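Local coordinates for protein acetyltransferase (Vibrio fischeri, PDB 3JVN) that probably transfers acyl groups, most likely from acetyl-coenzyme A, as a member of the GNAT superfamily of acetyltransferases, at residues 17-22 / 95-100; 55-60 / 111-116; 70-75 / 90-95. All coordinates share one frame; numbering follows the deposited sequence.

Interaction 1: residues 17-22 / 95-100; sequences NSLMYK and YIEKEY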
loop_
_atom_site.group_PDB
_atom_site.type_symbol
_atom_site.label_atom_id
_atom_site.label_comp_id
_atom_site.label_asym_id
_atom_site.label_seq_id
_atom_site.Cartn_x
_atom_site.Cartn_y
_atom_site.Cartn_z
ATOM N N ASN A 17 -9.774 -8.667 26.306
ATOM C CA ASN A 17 -9.163 -10.003 26.305
ATOM C C ASN A 17 -10.207 -11.059 25.932
ATOM O O ASN A 17 -9.941 -11.949 25.122
ATOM C CB ASN A 17 -8.565 -10.346 27.674
ATOM C CG ASN A 17 -7.229 -9.671 27.911
ATOM O OD1 ASN A 17 -6.518 -9.338 26.964
ATOM N ND2 ASN A 17 -6.870 -9.487 29.173
ATOM N N SER A 18 -11.396 -10.928 26.519
ATOM C CA SER A 18 -12.523 -11.830 26.287
ATOM C C SER A 18 -13.114 -11.732 24.886
ATOM O O SER A 18 -13.377 -12.746 24.262
ATOM C CB SER A 18 -13.619 -11.558 27.322
ATOM O OG SER A 18 -14.800 -12.255 26.995
ATOM N N LEU A 19 -13.341 -10.519 24.400
ATOM C CA LEU A 19 -13.900 -10.338 23.061
ATOM C C LEU A 19 -12.842 -10.686 22.014
ATOM O O LEU A 19 -13.166 -11.139 20.915
ATOM C CB LEU A 19 -14.375 -8.891 22.854
ATOM C CG LEU A 19 -15.442 -8.333 23.802
ATOM C CD1 LEU A 19 -15.558 -6.818 23.638
ATOM C CD2 LEU A 19 -16.762 -9.005 23.538
HETATM N N MSE A 20 -11.575 -10.461 22.356
HETATM C CA MSE A 20 -10.470 -10.769 21.455
HETATM C C MSE A 20 -10.411 -12.292 21.359
HETATM O O MSE A 20 -10.089 -12.848 20.310
HETATM C CB MSE A 20 -9.155 -10.209 22.021
HETATM C CG MSE A 20 -7.929 -10.339 21.099
HETATM SE SE MSE A 20 -7.945 -9.174 19.516
HETATM C CE MSE A 20 -8.000 -7.458 20.418
ATOM N N TYR A 21 -10.744 -12.956 22.463
ATOM C CA TYR A 21 -10.750 -14.414 22.525
ATOM C C TYR A 21 -11.951 -14.956 21.748
ATOM O O TYR A 21 -11.830 -15.922 20.992
ATOM C CB TYR A 21 -10.830 -14.881 23.979
ATOM C CG TYR A 21 -11.004 -16.367 24.117
ATOM C CD1 TYR A 21 -9.951 -17.240 23.857
ATOM C CD2 TYR A 21 -12.241 -16.912 24.466
ATOM C CE1 TYR A 21 -10.125 -18.616 23.938
ATOM C CE2 TYR A 21 -12.423 -18.289 24.548
ATOM C CZ TYR A 21 -11.363 -19.134 24.284
ATOM O OH TYR A 21 -11.537 -20.497 24.364
ATOM N N LYS A 22 -13.112 -14.336 21.943
ATOM C CA LYS A 22 -14.315 -14.756 21.239
ATOM C C LYS A 22 -14.075 -14.639 19.732
ATOM O O LYS A 22 -14.445 -15.534 18.967
ATOM C CB LYS A 22 -15.516 -13.889 21.641
ATOM C CG LYS A 22 -16.127 -14.202 23.008
ATOM C CD LYS A 22 -17.328 -13.286 23.259
ATOM C CE LYS A 22 -18.220 -13.737 24.424
ATOM N NZ LYS A 22 -17.602 -13.592 25.771
ATOM N N TYR A 95 -14.824 -7.062 15.913
ATOM C CA TYR A 95 -15.700 -8.087 16.470
ATOM C C TYR A 95 -16.982 -7.544 17.070
ATOM O O TYR A 95 -16.981 -6.484 17.697
ATOM C CB TYR A 95 -14.958 -8.912 17.530
ATOM C CG TYR A 95 -15.836 -9.940 18.219
ATOM C CD1 TYR A 95 -16.497 -9.638 19.413
ATOM C CD2 TYR A 95 -16.038 -11.198 17.657
ATOM C CE1 TYR A 95 -17.334 -10.567 20.026
ATOM C CE2 TYR A 95 -16.876 -12.133 18.265
ATOM C CZ TYR A 95 -17.519 -11.814 19.446
ATOM O OH TYR A 95 -18.346 -12.736 20.046
ATOM N N ILE A 96 -18.075 -8.280 16.871
ATOM C CA ILE A 96 -19.374 -7.895 17.413
ATOM C C ILE A 96 -20.031 -9.105 18.067
ATOM O O ILE A 96 -19.988 -10.212 17.534
ATOM C CB ILE A 96 -20.345 -7.367 16.321
ATOM C CG1 ILE A 96 -19.632 -6.381 15.391
ATOM C CG2 ILE A 96 -21.529 -6.672 16.983
ATOM C CD1 ILE A 96 -19.041 -7.039 14.147
ATOM N N GLU A 97 -20.628 -8.896 19.233
ATOM C CA GLU A 97 -21.298 -9.978 19.933
ATOM C C GLU A 97 -22.346 -10.540 18.998
ATOM O O GLU A 97 -23.051 -9.779 18.331
ATOM C CB GLU A 97 -21.966 -9.450 21.191
ATOM C CG GLU A 97 -20.986 -8.921 22.216
ATOM C CD GLU A 97 -20.230 -10.030 22.916
ATOM O OE1 GLU A 97 -19.605 -9.749 23.963
ATOM O OE2 GLU A 97 -20.251 -11.179 22.416
ATOM N N LYS A 98 -22.442 -11.869 18.951
ATOM C CA LYS A 98 -23.397 -12.555 18.078
ATOM C C LYS A 98 -24.822 -12.077 18.366
ATOM O O LYS A 98 -25.718 -12.201 17.530
ATOM C CB LYS A 98 -23.284 -14.081 18.264
ATOM C CG LYS A 98 -21.888 -14.653 17.916
ATOM C CD LYS A 98 -21.887 -16.173 17.626
ATOM C CE LYS A 98 -22.695 -16.518 16.352
ATOM N NZ LYS A 98 -22.755 -17.981 15.955
ATOM N N GLU A 99 -25.013 -11.492 19.542
ATOM C CA GLU A 99 -26.318 -10.992 19.947
ATOM C C GLU A 99 -26.573 -9.570 19.434
ATOM O O GLU A 99 -27.710 -9.093 19.449
ATOM C CB GLU A 99 -26.410 -11.019 21.469
ATOM C CG GLU A 99 -27.774 -10.674 22.019
ATOM C CD GLU A 99 -27.714 -10.281 23.472
ATOM O OE1 GLU A 99 -27.233 -11.102 24.283
ATOM O OE2 GLU A 99 -28.136 -9.151 23.797
ATOM N N TYR A 100 -25.521 -8.899 18.974
ATOM C CA TYR A 100 -25.660 -7.532 18.484
ATOM C C TYR A 100 -25.340 -7.309 17.004
ATOM O O TYR A 100 -25.281 -6.163 16.541
ATOM C CB TYR A 100 -24.810 -6.599 19.344
ATOM C CG TYR A 100 -25.400 -6.352 20.712
ATOM C CD1 TYR A 100 -26.174 -5.221 20.964
ATOM C CD2 TYR A 100 -25.209 -7.265 21.751
ATOM C CE1 TYR A 100 -26.745 -5.003 22.216
ATOM C CE2 TYR A 100 -25.778 -7.059 23.008
ATOM C CZ TYR A 100 -26.544 -5.924 23.229
ATOM O OH TYR A 100 -27.112 -5.712 24.463
#
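Lys22 and Leu19, one turn apart on helix 13-30, lie against Tyr95 and Glu97 at the end of strand 86-96, an instructive case of a lysine whose hydrocarbon chain matters more to a contact than its charge. Lys22 is best read outward. Lys22 CB leans obliquely on the phenol end of the tyrosine, 3.6 Å from Tyr95 CZ and a little closer to the hydroxyl. CG passes the same oxygen more loosely. Lys22 CD returns to 3.4 Å from Tyr95 OH and also comes within reach of the carboxylate, and Lys22 CE continues past Glu97 OE2 at 3.8 Å. A bend at the last torsion (chi4 70°) then turns the ammonium group back over its own helix, where NZ makes a weak hydrogen bond to Ser18 OG. Lys22 NZ thus remains 4.7 Å from Glu97 OE1, too far for an ion pair, though the opposite charges may attract at a distance.

Leu19, one turn earlier, meets the same two residues. Leu19 CD2 lies 3.9 Å from Tyr95 CE1 and meets the carboxylate end of Glu97, the two side chains crossing at about a right angle. The backbone Leu19 O sits 3.9 Å above the plane of the Tyr95 ring, displaced toward its rim. Glu97 reaches back to the helix because its chain folds at chi2 (-73°). The tyrosine hydroxyl has its main partner further along the same helix, in a hydrogen bond to Glu26 OE1, while Glu97 OE2 offers only a weak one.

The helix therefore grips the strand end chiefly by van der Waals packing against an aromatic ring. The hydrogen bond from the tyrosine hydroxyl to Glu26 probably steadies the phenol, and the opposite charges of Lys22 and Glu97 probably add a modest long-range attraction.

Interaction 2: residues 55-60 / 111-116; sequences ECMVYV and MRIEQE. With SO4 (sulfate ion), chain B.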
loop_
_atom_site.group_PDB
_atom_site.type_symbol
_atom_site.label_atom_id
_atom_site.label_comp_id
_atom_site.label_asym_id
_atom_site.label_seq_id
_atom_site.Cartn_x
_atom_site.Cartn_y
_atom_site.Cartn_z
ATOM N N GLU A 55 0.809 4.840 17.472
ATOM C CA GLU A 55 0.395 4.679 16.075
ATOM C C GLU A 55 -0.815 3.741 15.951
ATOM O O GLU A 55 -1.279 3.475 14.835
ATOM C CB GLU A 55 1.543 4.099 15.237
ATOM C CG GLU A 55 2.836 4.920 15.192
ATOM C CD GLU A 55 2.623 6.388 14.817
ATOM O OE1 GLU A 55 1.574 6.722 14.233
ATOM O OE2 GLU A 55 3.516 7.210 15.109
ATOM N N CYS A 56 -1.325 3.251 17.085
ATOM C CA CYS A 56 -2.463 2.328 17.087
ATOM C C CYS A 56 -3.813 2.924 17.472
ATOM O O CYS A 56 -3.898 3.934 18.164
ATOM C CB CYS A 56 -2.177 1.140 18.012
ATOM S SG CYS A 56 -0.913 0.003 17.405
HETATM N N MSE A 57 -4.875 2.270 17.025
HETATM C CA MSE A 57 -6.224 2.719 17.322
HETATM C C MSE A 57 -7.132 1.573 17.731
HETATM O O MSE A 57 -7.065 0.484 17.177
HETATM C CB MSE A 57 -6.821 3.412 16.099
HETATM C CG MSE A 57 -6.122 4.689 15.714
HETATM SE SE MSE A 57 -6.321 5.119 13.845
HETATM C CE MSE A 57 -8.187 5.669 13.862
ATOM N N VAL A 58 -7.983 1.826 18.711
ATOM C CA VAL A 58 -8.928 0.816 19.132
ATOM C C VAL A 58 -10.203 1.496 19.597
ATOM O O VAL A 58 -10.206 2.210 20.588
ATOM C CB VAL A 58 -8.350 -0.097 20.252
ATOM C CG1 VAL A 58 -7.674 0.739 21.320
ATOM C CG2 VAL A 58 -9.458 -0.924 20.847
ATOM N N TYR A 59 -11.286 1.303 18.853
ATOM C CA TYR A 59 -12.552 1.891 19.250
ATOM C C TYR A 59 -13.503 0.791 19.677
ATOM O O TYR A 59 -13.423 -0.333 19.181
ATOM C CB TYR A 59 -13.147 2.694 18.101
ATOM C CG TYR A 59 -12.264 3.832 17.682
ATOM C CD1 TYR A 59 -12.197 5.008 18.440
ATOM C CD2 TYR A 59 -11.494 3.743 16.533
ATOM C CE1 TYR A 59 -11.376 6.063 18.051
ATOM C CE2 TYR A 59 -10.679 4.789 16.140
ATOM C CZ TYR A 59 -10.625 5.943 16.890
ATOM O OH TYR A 59 -9.833 6.986 16.473
ATOM N N VAL A 60 -14.387 1.120 20.616
ATOM C CA VAL A 60 -15.370 0.166 21.118
ATOM C C VAL A 60 -16.798 0.709 21.018
ATOM O O VAL A 60 -17.018 1.924 21.016
ATOM C CB VAL A 60 -15.086 -0.220 22.610
ATOM C CG1 VAL A 60 -13.832 -1.087 22.703
ATOM C CG2 VAL A 60 -14.934 1.041 23.461
HETATM N N MSE A 111 -16.877 3.478 10.565
HETATM C CA MSE A 111 -17.124 4.900 10.356
HETATM C C MSE A 111 -16.200 5.735 11.233
HETATM O O MSE A 111 -15.674 6.769 10.811
HETATM C CB MSE A 111 -18.581 5.229 10.698
HETATM C CG MSE A 111 -19.308 6.066 9.646
HETATM SE SE MSE A 111 -19.594 5.107 7.969
HETATM C CE MSE A 111 -17.984 5.639 7.026
ATOM N N ARG A 112 -16.022 5.279 12.467
ATOM C CA ARG A 112 -15.173 5.975 13.417
ATOM C C ARG A 112 -13.700 5.906 12.993
ATOM O O ARG A 112 -13.048 6.938 12.828
ATOM C CB ARG A 112 -15.336 5.363 14.811
ATOM C CG ARG A 112 -14.542 6.077 15.894
ATOM C CD ARG A 112 -15.108 7.468 16.180
ATOM N NE ARG A 112 -14.256 8.257 17.071
ATOM C CZ ARG A 112 -13.002 8.612 16.785
ATOM N NH1 ARG A 112 -12.443 8.254 15.630
ATOM N NH2 ARG A 112 -12.305 9.330 17.654
ATOM N N ILE A 113 -13.177 4.698 12.803
ATOM C CA ILE A 113 -11.780 4.567 12.427
ATOM C C ILE A 113 -11.406 5.365 11.174
ATOM O O ILE A 113 -10.295 5.906 11.088
ATOM C CB ILE A 113 -11.362 3.076 12.265
ATOM C CG1 ILE A 113 -9.840 3.001 12.066
ATOM C CG2 ILE A 113 -12.113 2.419 11.114
ATOM C CD1 ILE A 113 -9.223 1.635 12.376
ATOM N N GLU A 114 -12.326 5.451 10.212
ATOM C CA GLU A 114 -12.076 6.203 8.981
ATOM C C GLU A 114 -12.061 7.705 9.276
ATOM O O GLU A 114 -11.390 8.472 8.596
ATOM C CB GLU A 114 -13.156 5.910 7.938
ATOM C CG GLU A 114 -13.260 4.460 7.488
ATOM C CD GLU A 114 -14.398 4.243 6.493
ATOM O OE1 GLU A 114 -14.676 3.079 6.131
ATOM O OE2 GLU A 114 -15.019 5.244 6.076
ATOM N N GLN A 115 -12.802 8.125 10.291
ATOM C CA GLN A 115 -12.827 9.533 10.641
ATOM C C GLN A 115 -11.415 9.962 11.009
ATOM O O GLN A 115 -10.883 10.913 10.440
ATOM C CB GLN A 115 -13.764 9.761 11.817
ATOM C CG GLN A 115 -13.998 11.213 12.165
ATOM C CD GLN A 115 -14.758 11.354 13.472
ATOM O OE1 GLN A 115 -14.204 11.117 14.547
ATOM N NE2 GLN A 115 -16.036 11.721 13.388
ATOM N N GLU A 116 -10.813 9.256 11.964
ATOM C CA GLU A 116 -9.453 9.550 12.407
ATOM C C GLU A 116 -8.447 9.346 11.280
ATOM O O GLU A 116 -7.471 10.088 11.153
ATOM C CB GLU A 116 -9.085 8.664 13.593
ATOM C CG GLU A 116 -9.466 9.267 14.932
ATOM C CD GLU A 116 -8.458 10.288 15.418
ATOM O OE1 GLU A 116 -7.351 9.881 15.830
ATOM O OE2 GLU A 116 -8.765 11.498 15.373
HETATM S S SO4 B . -14.021 9.436 20.769
HETATM O O1 SO4 B . -13.378 8.645 21.843
HETATM O O2 SO4 B . -12.985 10.160 20.012
HETATM O O3 SO4 B . -14.940 10.418 21.376
HETATM O O4 SO4 B . -14.780 8.540 19.865
#
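Strand 56-60 runs roughly antiparallel to helix 111-116, their directions 146° apart and the axes 9.2 Å from each other at closest approach, with Tyr59 and Ile113 nearest in the backbone. Tyr59 and Arg112 carry the contact. Arg112 CG stands almost over the middle of the Tyr59 ring, 3.6 Å from its centroid, in a CH-pi contact. The arginine chain bends at chi2 (69°), which carries its guanidinium on past Tyr59 CE1, the two planes 37° apart. Gln115 OE1 lies above the opposite face, so the flat group is sandwiched between an aromatic ring and an amide oxygen. Its edge remains available for the sulfate: Arg112 NE donates to O4 of the sulfate at 2.9 Å, and Arg112 NH2 makes a second, straight bond to O2. Arg7 N also holds this anion, which probably came from the crystallisation liquor. Two residues earlier on the strand, the selenomethionine Met57 places CE 3.6 Å from Ile113 CG1. Ile113 itself continues onto Ile71 of the neighbouring strand. Such packing of helix 105-118 across the sheet belongs to the beta-alpha-beta crossover of the GNAT fold, in which this helix joins parallel strands 86-96 and 124-127.

Interaction 3: residues 70-75 / 90-95; sequences FITGHF and TIDELY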
loop_
_atom_site.group_PDB
_atom_site.type_symbol
_atom_site.label_atom_id
_atom_site.label_comp_id
_atom_site.label_asym_id
_atom_site.label_seq_id
_atom_site.Cartn_x
_atom_site.Cartn_y
_atom_site.Cartn_z
ATOM N N PHE A 70 -15.801 -3.881 19.100
ATOM C CA PHE A 70 -14.587 -3.085 18.985
ATOM C C PHE A 70 -14.002 -3.254 17.581
ATOM O O PHE A 70 -14.377 -4.161 16.834
ATOM C CB PHE A 70 -13.550 -3.508 20.044
ATOM C CG PHE A 70 -12.946 -4.861 19.796
ATOM C CD1 PHE A 70 -13.638 -6.027 20.128
ATOM C CD2 PHE A 70 -11.714 -4.973 19.162
ATOM C CE1 PHE A 70 -13.110 -7.286 19.819
ATOM C CE2 PHE A 70 -11.181 -6.219 18.850
ATOM C CZ PHE A 70 -11.878 -7.375 19.176
ATOM N N ILE A 71 -13.098 -2.354 17.223
ATOM C CA ILE A 71 -12.438 -2.399 15.931
ATOM C C ILE A 71 -11.011 -1.981 16.240
ATOM O O ILE A 71 -10.779 -1.220 17.180
ATOM C CB ILE A 71 -13.111 -1.444 14.883
ATOM C CG1 ILE A 71 -12.418 -1.615 13.515
ATOM C CG2 ILE A 71 -13.092 -0.010 15.382
ATOM C CD1 ILE A 71 -13.123 -0.909 12.376
ATOM N N THR A 72 -10.062 -2.492 15.459
ATOM C CA THR A 72 -8.653 -2.211 15.693
ATOM C C THR A 72 -7.903 -1.860 14.412
ATOM O O THR A 72 -8.058 -2.548 13.406
ATOM C CB THR A 72 -7.989 -3.439 16.412
ATOM O OG1 THR A 72 -7.010 -2.987 17.360
ATOM C CG2 THR A 72 -7.330 -4.357 15.412
ATOM N N GLY A 73 -7.090 -0.801 14.449
ATOM C CA GLY A 73 -6.336 -0.400 13.268
ATOM C C GLY A 73 -5.037 0.318 13.607
ATOM O O GLY A 73 -4.903 0.843 14.716
ATOM N N HIS A 74 -4.071 0.342 12.683
ATOM C CA HIS A 74 -2.799 1.029 12.946
ATOM C C HIS A 74 -2.248 1.824 11.764
ATOM O O HIS A 74 -2.438 1.440 10.619
ATOM C CB HIS A 74 -1.721 0.035 13.423
ATOM C CG HIS A 74 -1.167 -0.857 12.346
ATOM N ND1 HIS A 74 -1.859 -1.935 11.838
ATOM C CD2 HIS A 74 0.040 -0.863 11.728
ATOM C CE1 HIS A 74 -1.104 -2.569 10.958
ATOM N NE2 HIS A 74 0.054 -1.941 10.871
ATOM N N PHE A 75 -1.579 2.939 12.057
ATOM C CA PHE A 75 -0.971 3.767 11.013
ATOM C C PHE A 75 0.309 3.076 10.547
ATOM O O PHE A 75 0.974 2.374 11.322
ATOM C CB PHE A 75 -0.609 5.171 11.544
ATOM C CG PHE A 75 -1.797 6.061 11.792
ATOM C CD1 PHE A 75 -2.707 6.325 10.766
ATOM C CD2 PHE A 75 -2.011 6.629 13.053
ATOM C CE1 PHE A 75 -3.816 7.143 10.974
ATOM C CE2 PHE A 75 -3.115 7.454 13.288
ATOM C CZ PHE A 75 -4.030 7.711 12.237
ATOM N N THR A 90 -3.842 0.465 8.328
ATOM C CA THR A 90 -4.377 -0.888 8.217
ATOM C C THR A 90 -5.455 -1.146 9.276
ATOM O O THR A 90 -5.267 -0.840 10.453
ATOM C CB THR A 90 -3.255 -1.952 8.409
ATOM O OG1 THR A 90 -2.116 -1.599 7.614
ATOM C CG2 THR A 90 -3.742 -3.330 7.986
ATOM N N ILE A 91 -6.582 -1.699 8.848
ATOM C CA ILE A 91 -7.654 -2.055 9.768
ATOM C C ILE A 91 -7.388 -3.533 10.005
ATOM O O ILE A 91 -7.420 -4.342 9.074
ATOM C CB ILE A 91 -9.058 -1.826 9.141
ATOM C CG1 ILE A 91 -9.321 -0.324 9.029
ATOM C CG2 ILE A 91 -10.133 -2.448 10.007
ATOM C CD1 ILE A 91 -10.532 0.046 8.217
ATOM N N ASP A 92 -7.098 -3.872 11.257
ATOM C CA ASP A 92 -6.765 -5.239 11.611
ATOM C C ASP A 92 -7.936 -6.161 11.984
ATOM O O ASP A 92 -8.280 -7.073 11.232
ATOM C CB ASP A 92 -5.723 -5.207 12.736
ATOM C CG ASP A 92 -4.472 -4.439 12.343
ATOM O OD1 ASP A 92 -4.047 -3.530 13.098
ATOM O OD2 ASP A 92 -3.906 -4.756 11.271
ATOM N N GLU A 93 -8.543 -5.909 13.140
ATOM C CA GLU A 93 -9.640 -6.730 13.637
ATOM C C GLU A 93 -10.919 -5.978 13.950
ATOM O O GLU A 93 -10.913 -4.775 14.217
ATOM C CB GLU A 93 -9.196 -7.456 14.899
ATOM C CG GLU A 93 -7.998 -8.320 14.703
ATOM C CD GLU A 93 -7.123 -8.326 15.922
ATOM O OE1 GLU A 93 -6.554 -7.255 16.262
ATOM O OE2 GLU A 93 -7.007 -9.410 16.539
ATOM N N LEU A 94 -12.019 -6.717 13.952
ATOM C CA LEU A 94 -13.314 -6.131 14.238
ATOM C C LEU A 94 -14.218 -7.250 14.743
ATOM O O LEU A 94 -14.359 -8.276 14.083
ATOM C CB LEU A 94 -13.883 -5.498 12.963
ATOM C CG LEU A 94 -14.972 -4.426 13.115
ATOM C CD1 LEU A 94 -15.382 -3.907 11.737
ATOM C CD2 LEU A 94 -16.178 -5.007 13.835
ATOM N N TYR A 95 -14.824 -7.062 15.913
ATOM C CA TYR A 95 -15.700 -8.087 16.470
ATOM C C TYR A 95 -16.982 -7.544 17.070
ATOM O O TYR A 95 -16.981 -6.484 17.697
ATOM C CB TYR A 95 -14.958 -8.912 17.530
ATOM C CG TYR A 95 -15.836 -9.940 18.219
ATOM C CD1 TYR A 95 -16.497 -9.638 19.413
ATOM C CD2 TYR A 95 -16.038 -11.198 17.657
ATOM C CE1 TYR A 95 -17.334 -10.567 20.026
ATOM C CE2 TYR A 95 -16.876 -12.133 18.265
ATOM C CZ TYR A 95 -17.519 -11.814 19.446
ATOM O OH TYR A 95 -18.346 -12.736 20.046
#
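His74 and Asp92 meet across the two strands in a side-chain hydrogen bond: His74 ND1 donates to the syn lone pair of Asp92 OD1 at 3.0 Å, with ring and carboxylate nearly coplanar (18°). The imidazole leans over the partner strand because its CG lies between the backbone N and the carbonyl carbon (chi1 74°), which also sets CE1 beside Thr90 CB. Phe70 leans across likewise, its CE1 packing on Tyr95 CB. On the other face of the sheet, Ile71 CD1 touches Leu94 CD1 at 3.8 Å and, more loosely, Ile91 CG2.

Behind these contacts stands the antiparallel backbone pairing. Phe70 with Tyr95 and His74 with Thr90 are hydrogen-bonded pairs, each joined by two bonds. Between them the register slips: Thr72 O takes Asp92 N at 2.7 Å and Glu93 N only weakly, at 3.4 Å, while Thr72 N donates to Glu93 O.

Outside the strands, Tyr50 OH gives Asp92 OD1 a second hydrogen bond, and His24 NE2 bonds Glu93 OE2. Met110 and Ile113 of helix 105-118 pack on Ile71. Asp92 and Glu93 opposite Thr72 form a classic beta bulge within the hairpin of strands 67-79 and 86-96; in GNAT enzymes a bulge in the corresponding strand helps to shape the acetyl-coenzyme A site, and the same role is likely here.

The three contacts build outward from one mixed sheet. Along the chain their segments come as 17-22, 55-60, 70-75, 90-95, 95-100 and 111-116, so interaction 3, a local hairpin, is enclosed by the two longer-range contacts. Its centre lies about 7 Å from that of interaction 2, and backbone bonding between neighbouring strands 56-62 and 67-79 links them. Interaction 1, centred about 14 Å from interaction 3, shares Tyr95 with it; interactions 1 and 2 are about 18 Å apart, centre to centre, and do not touch. Helix 13-30 lies on the sheet face with Phe70 and Glu93, helix 105-118 on the opposite face with Ile71, the layered framework on which GNAT enzymes typically build their cofactor site.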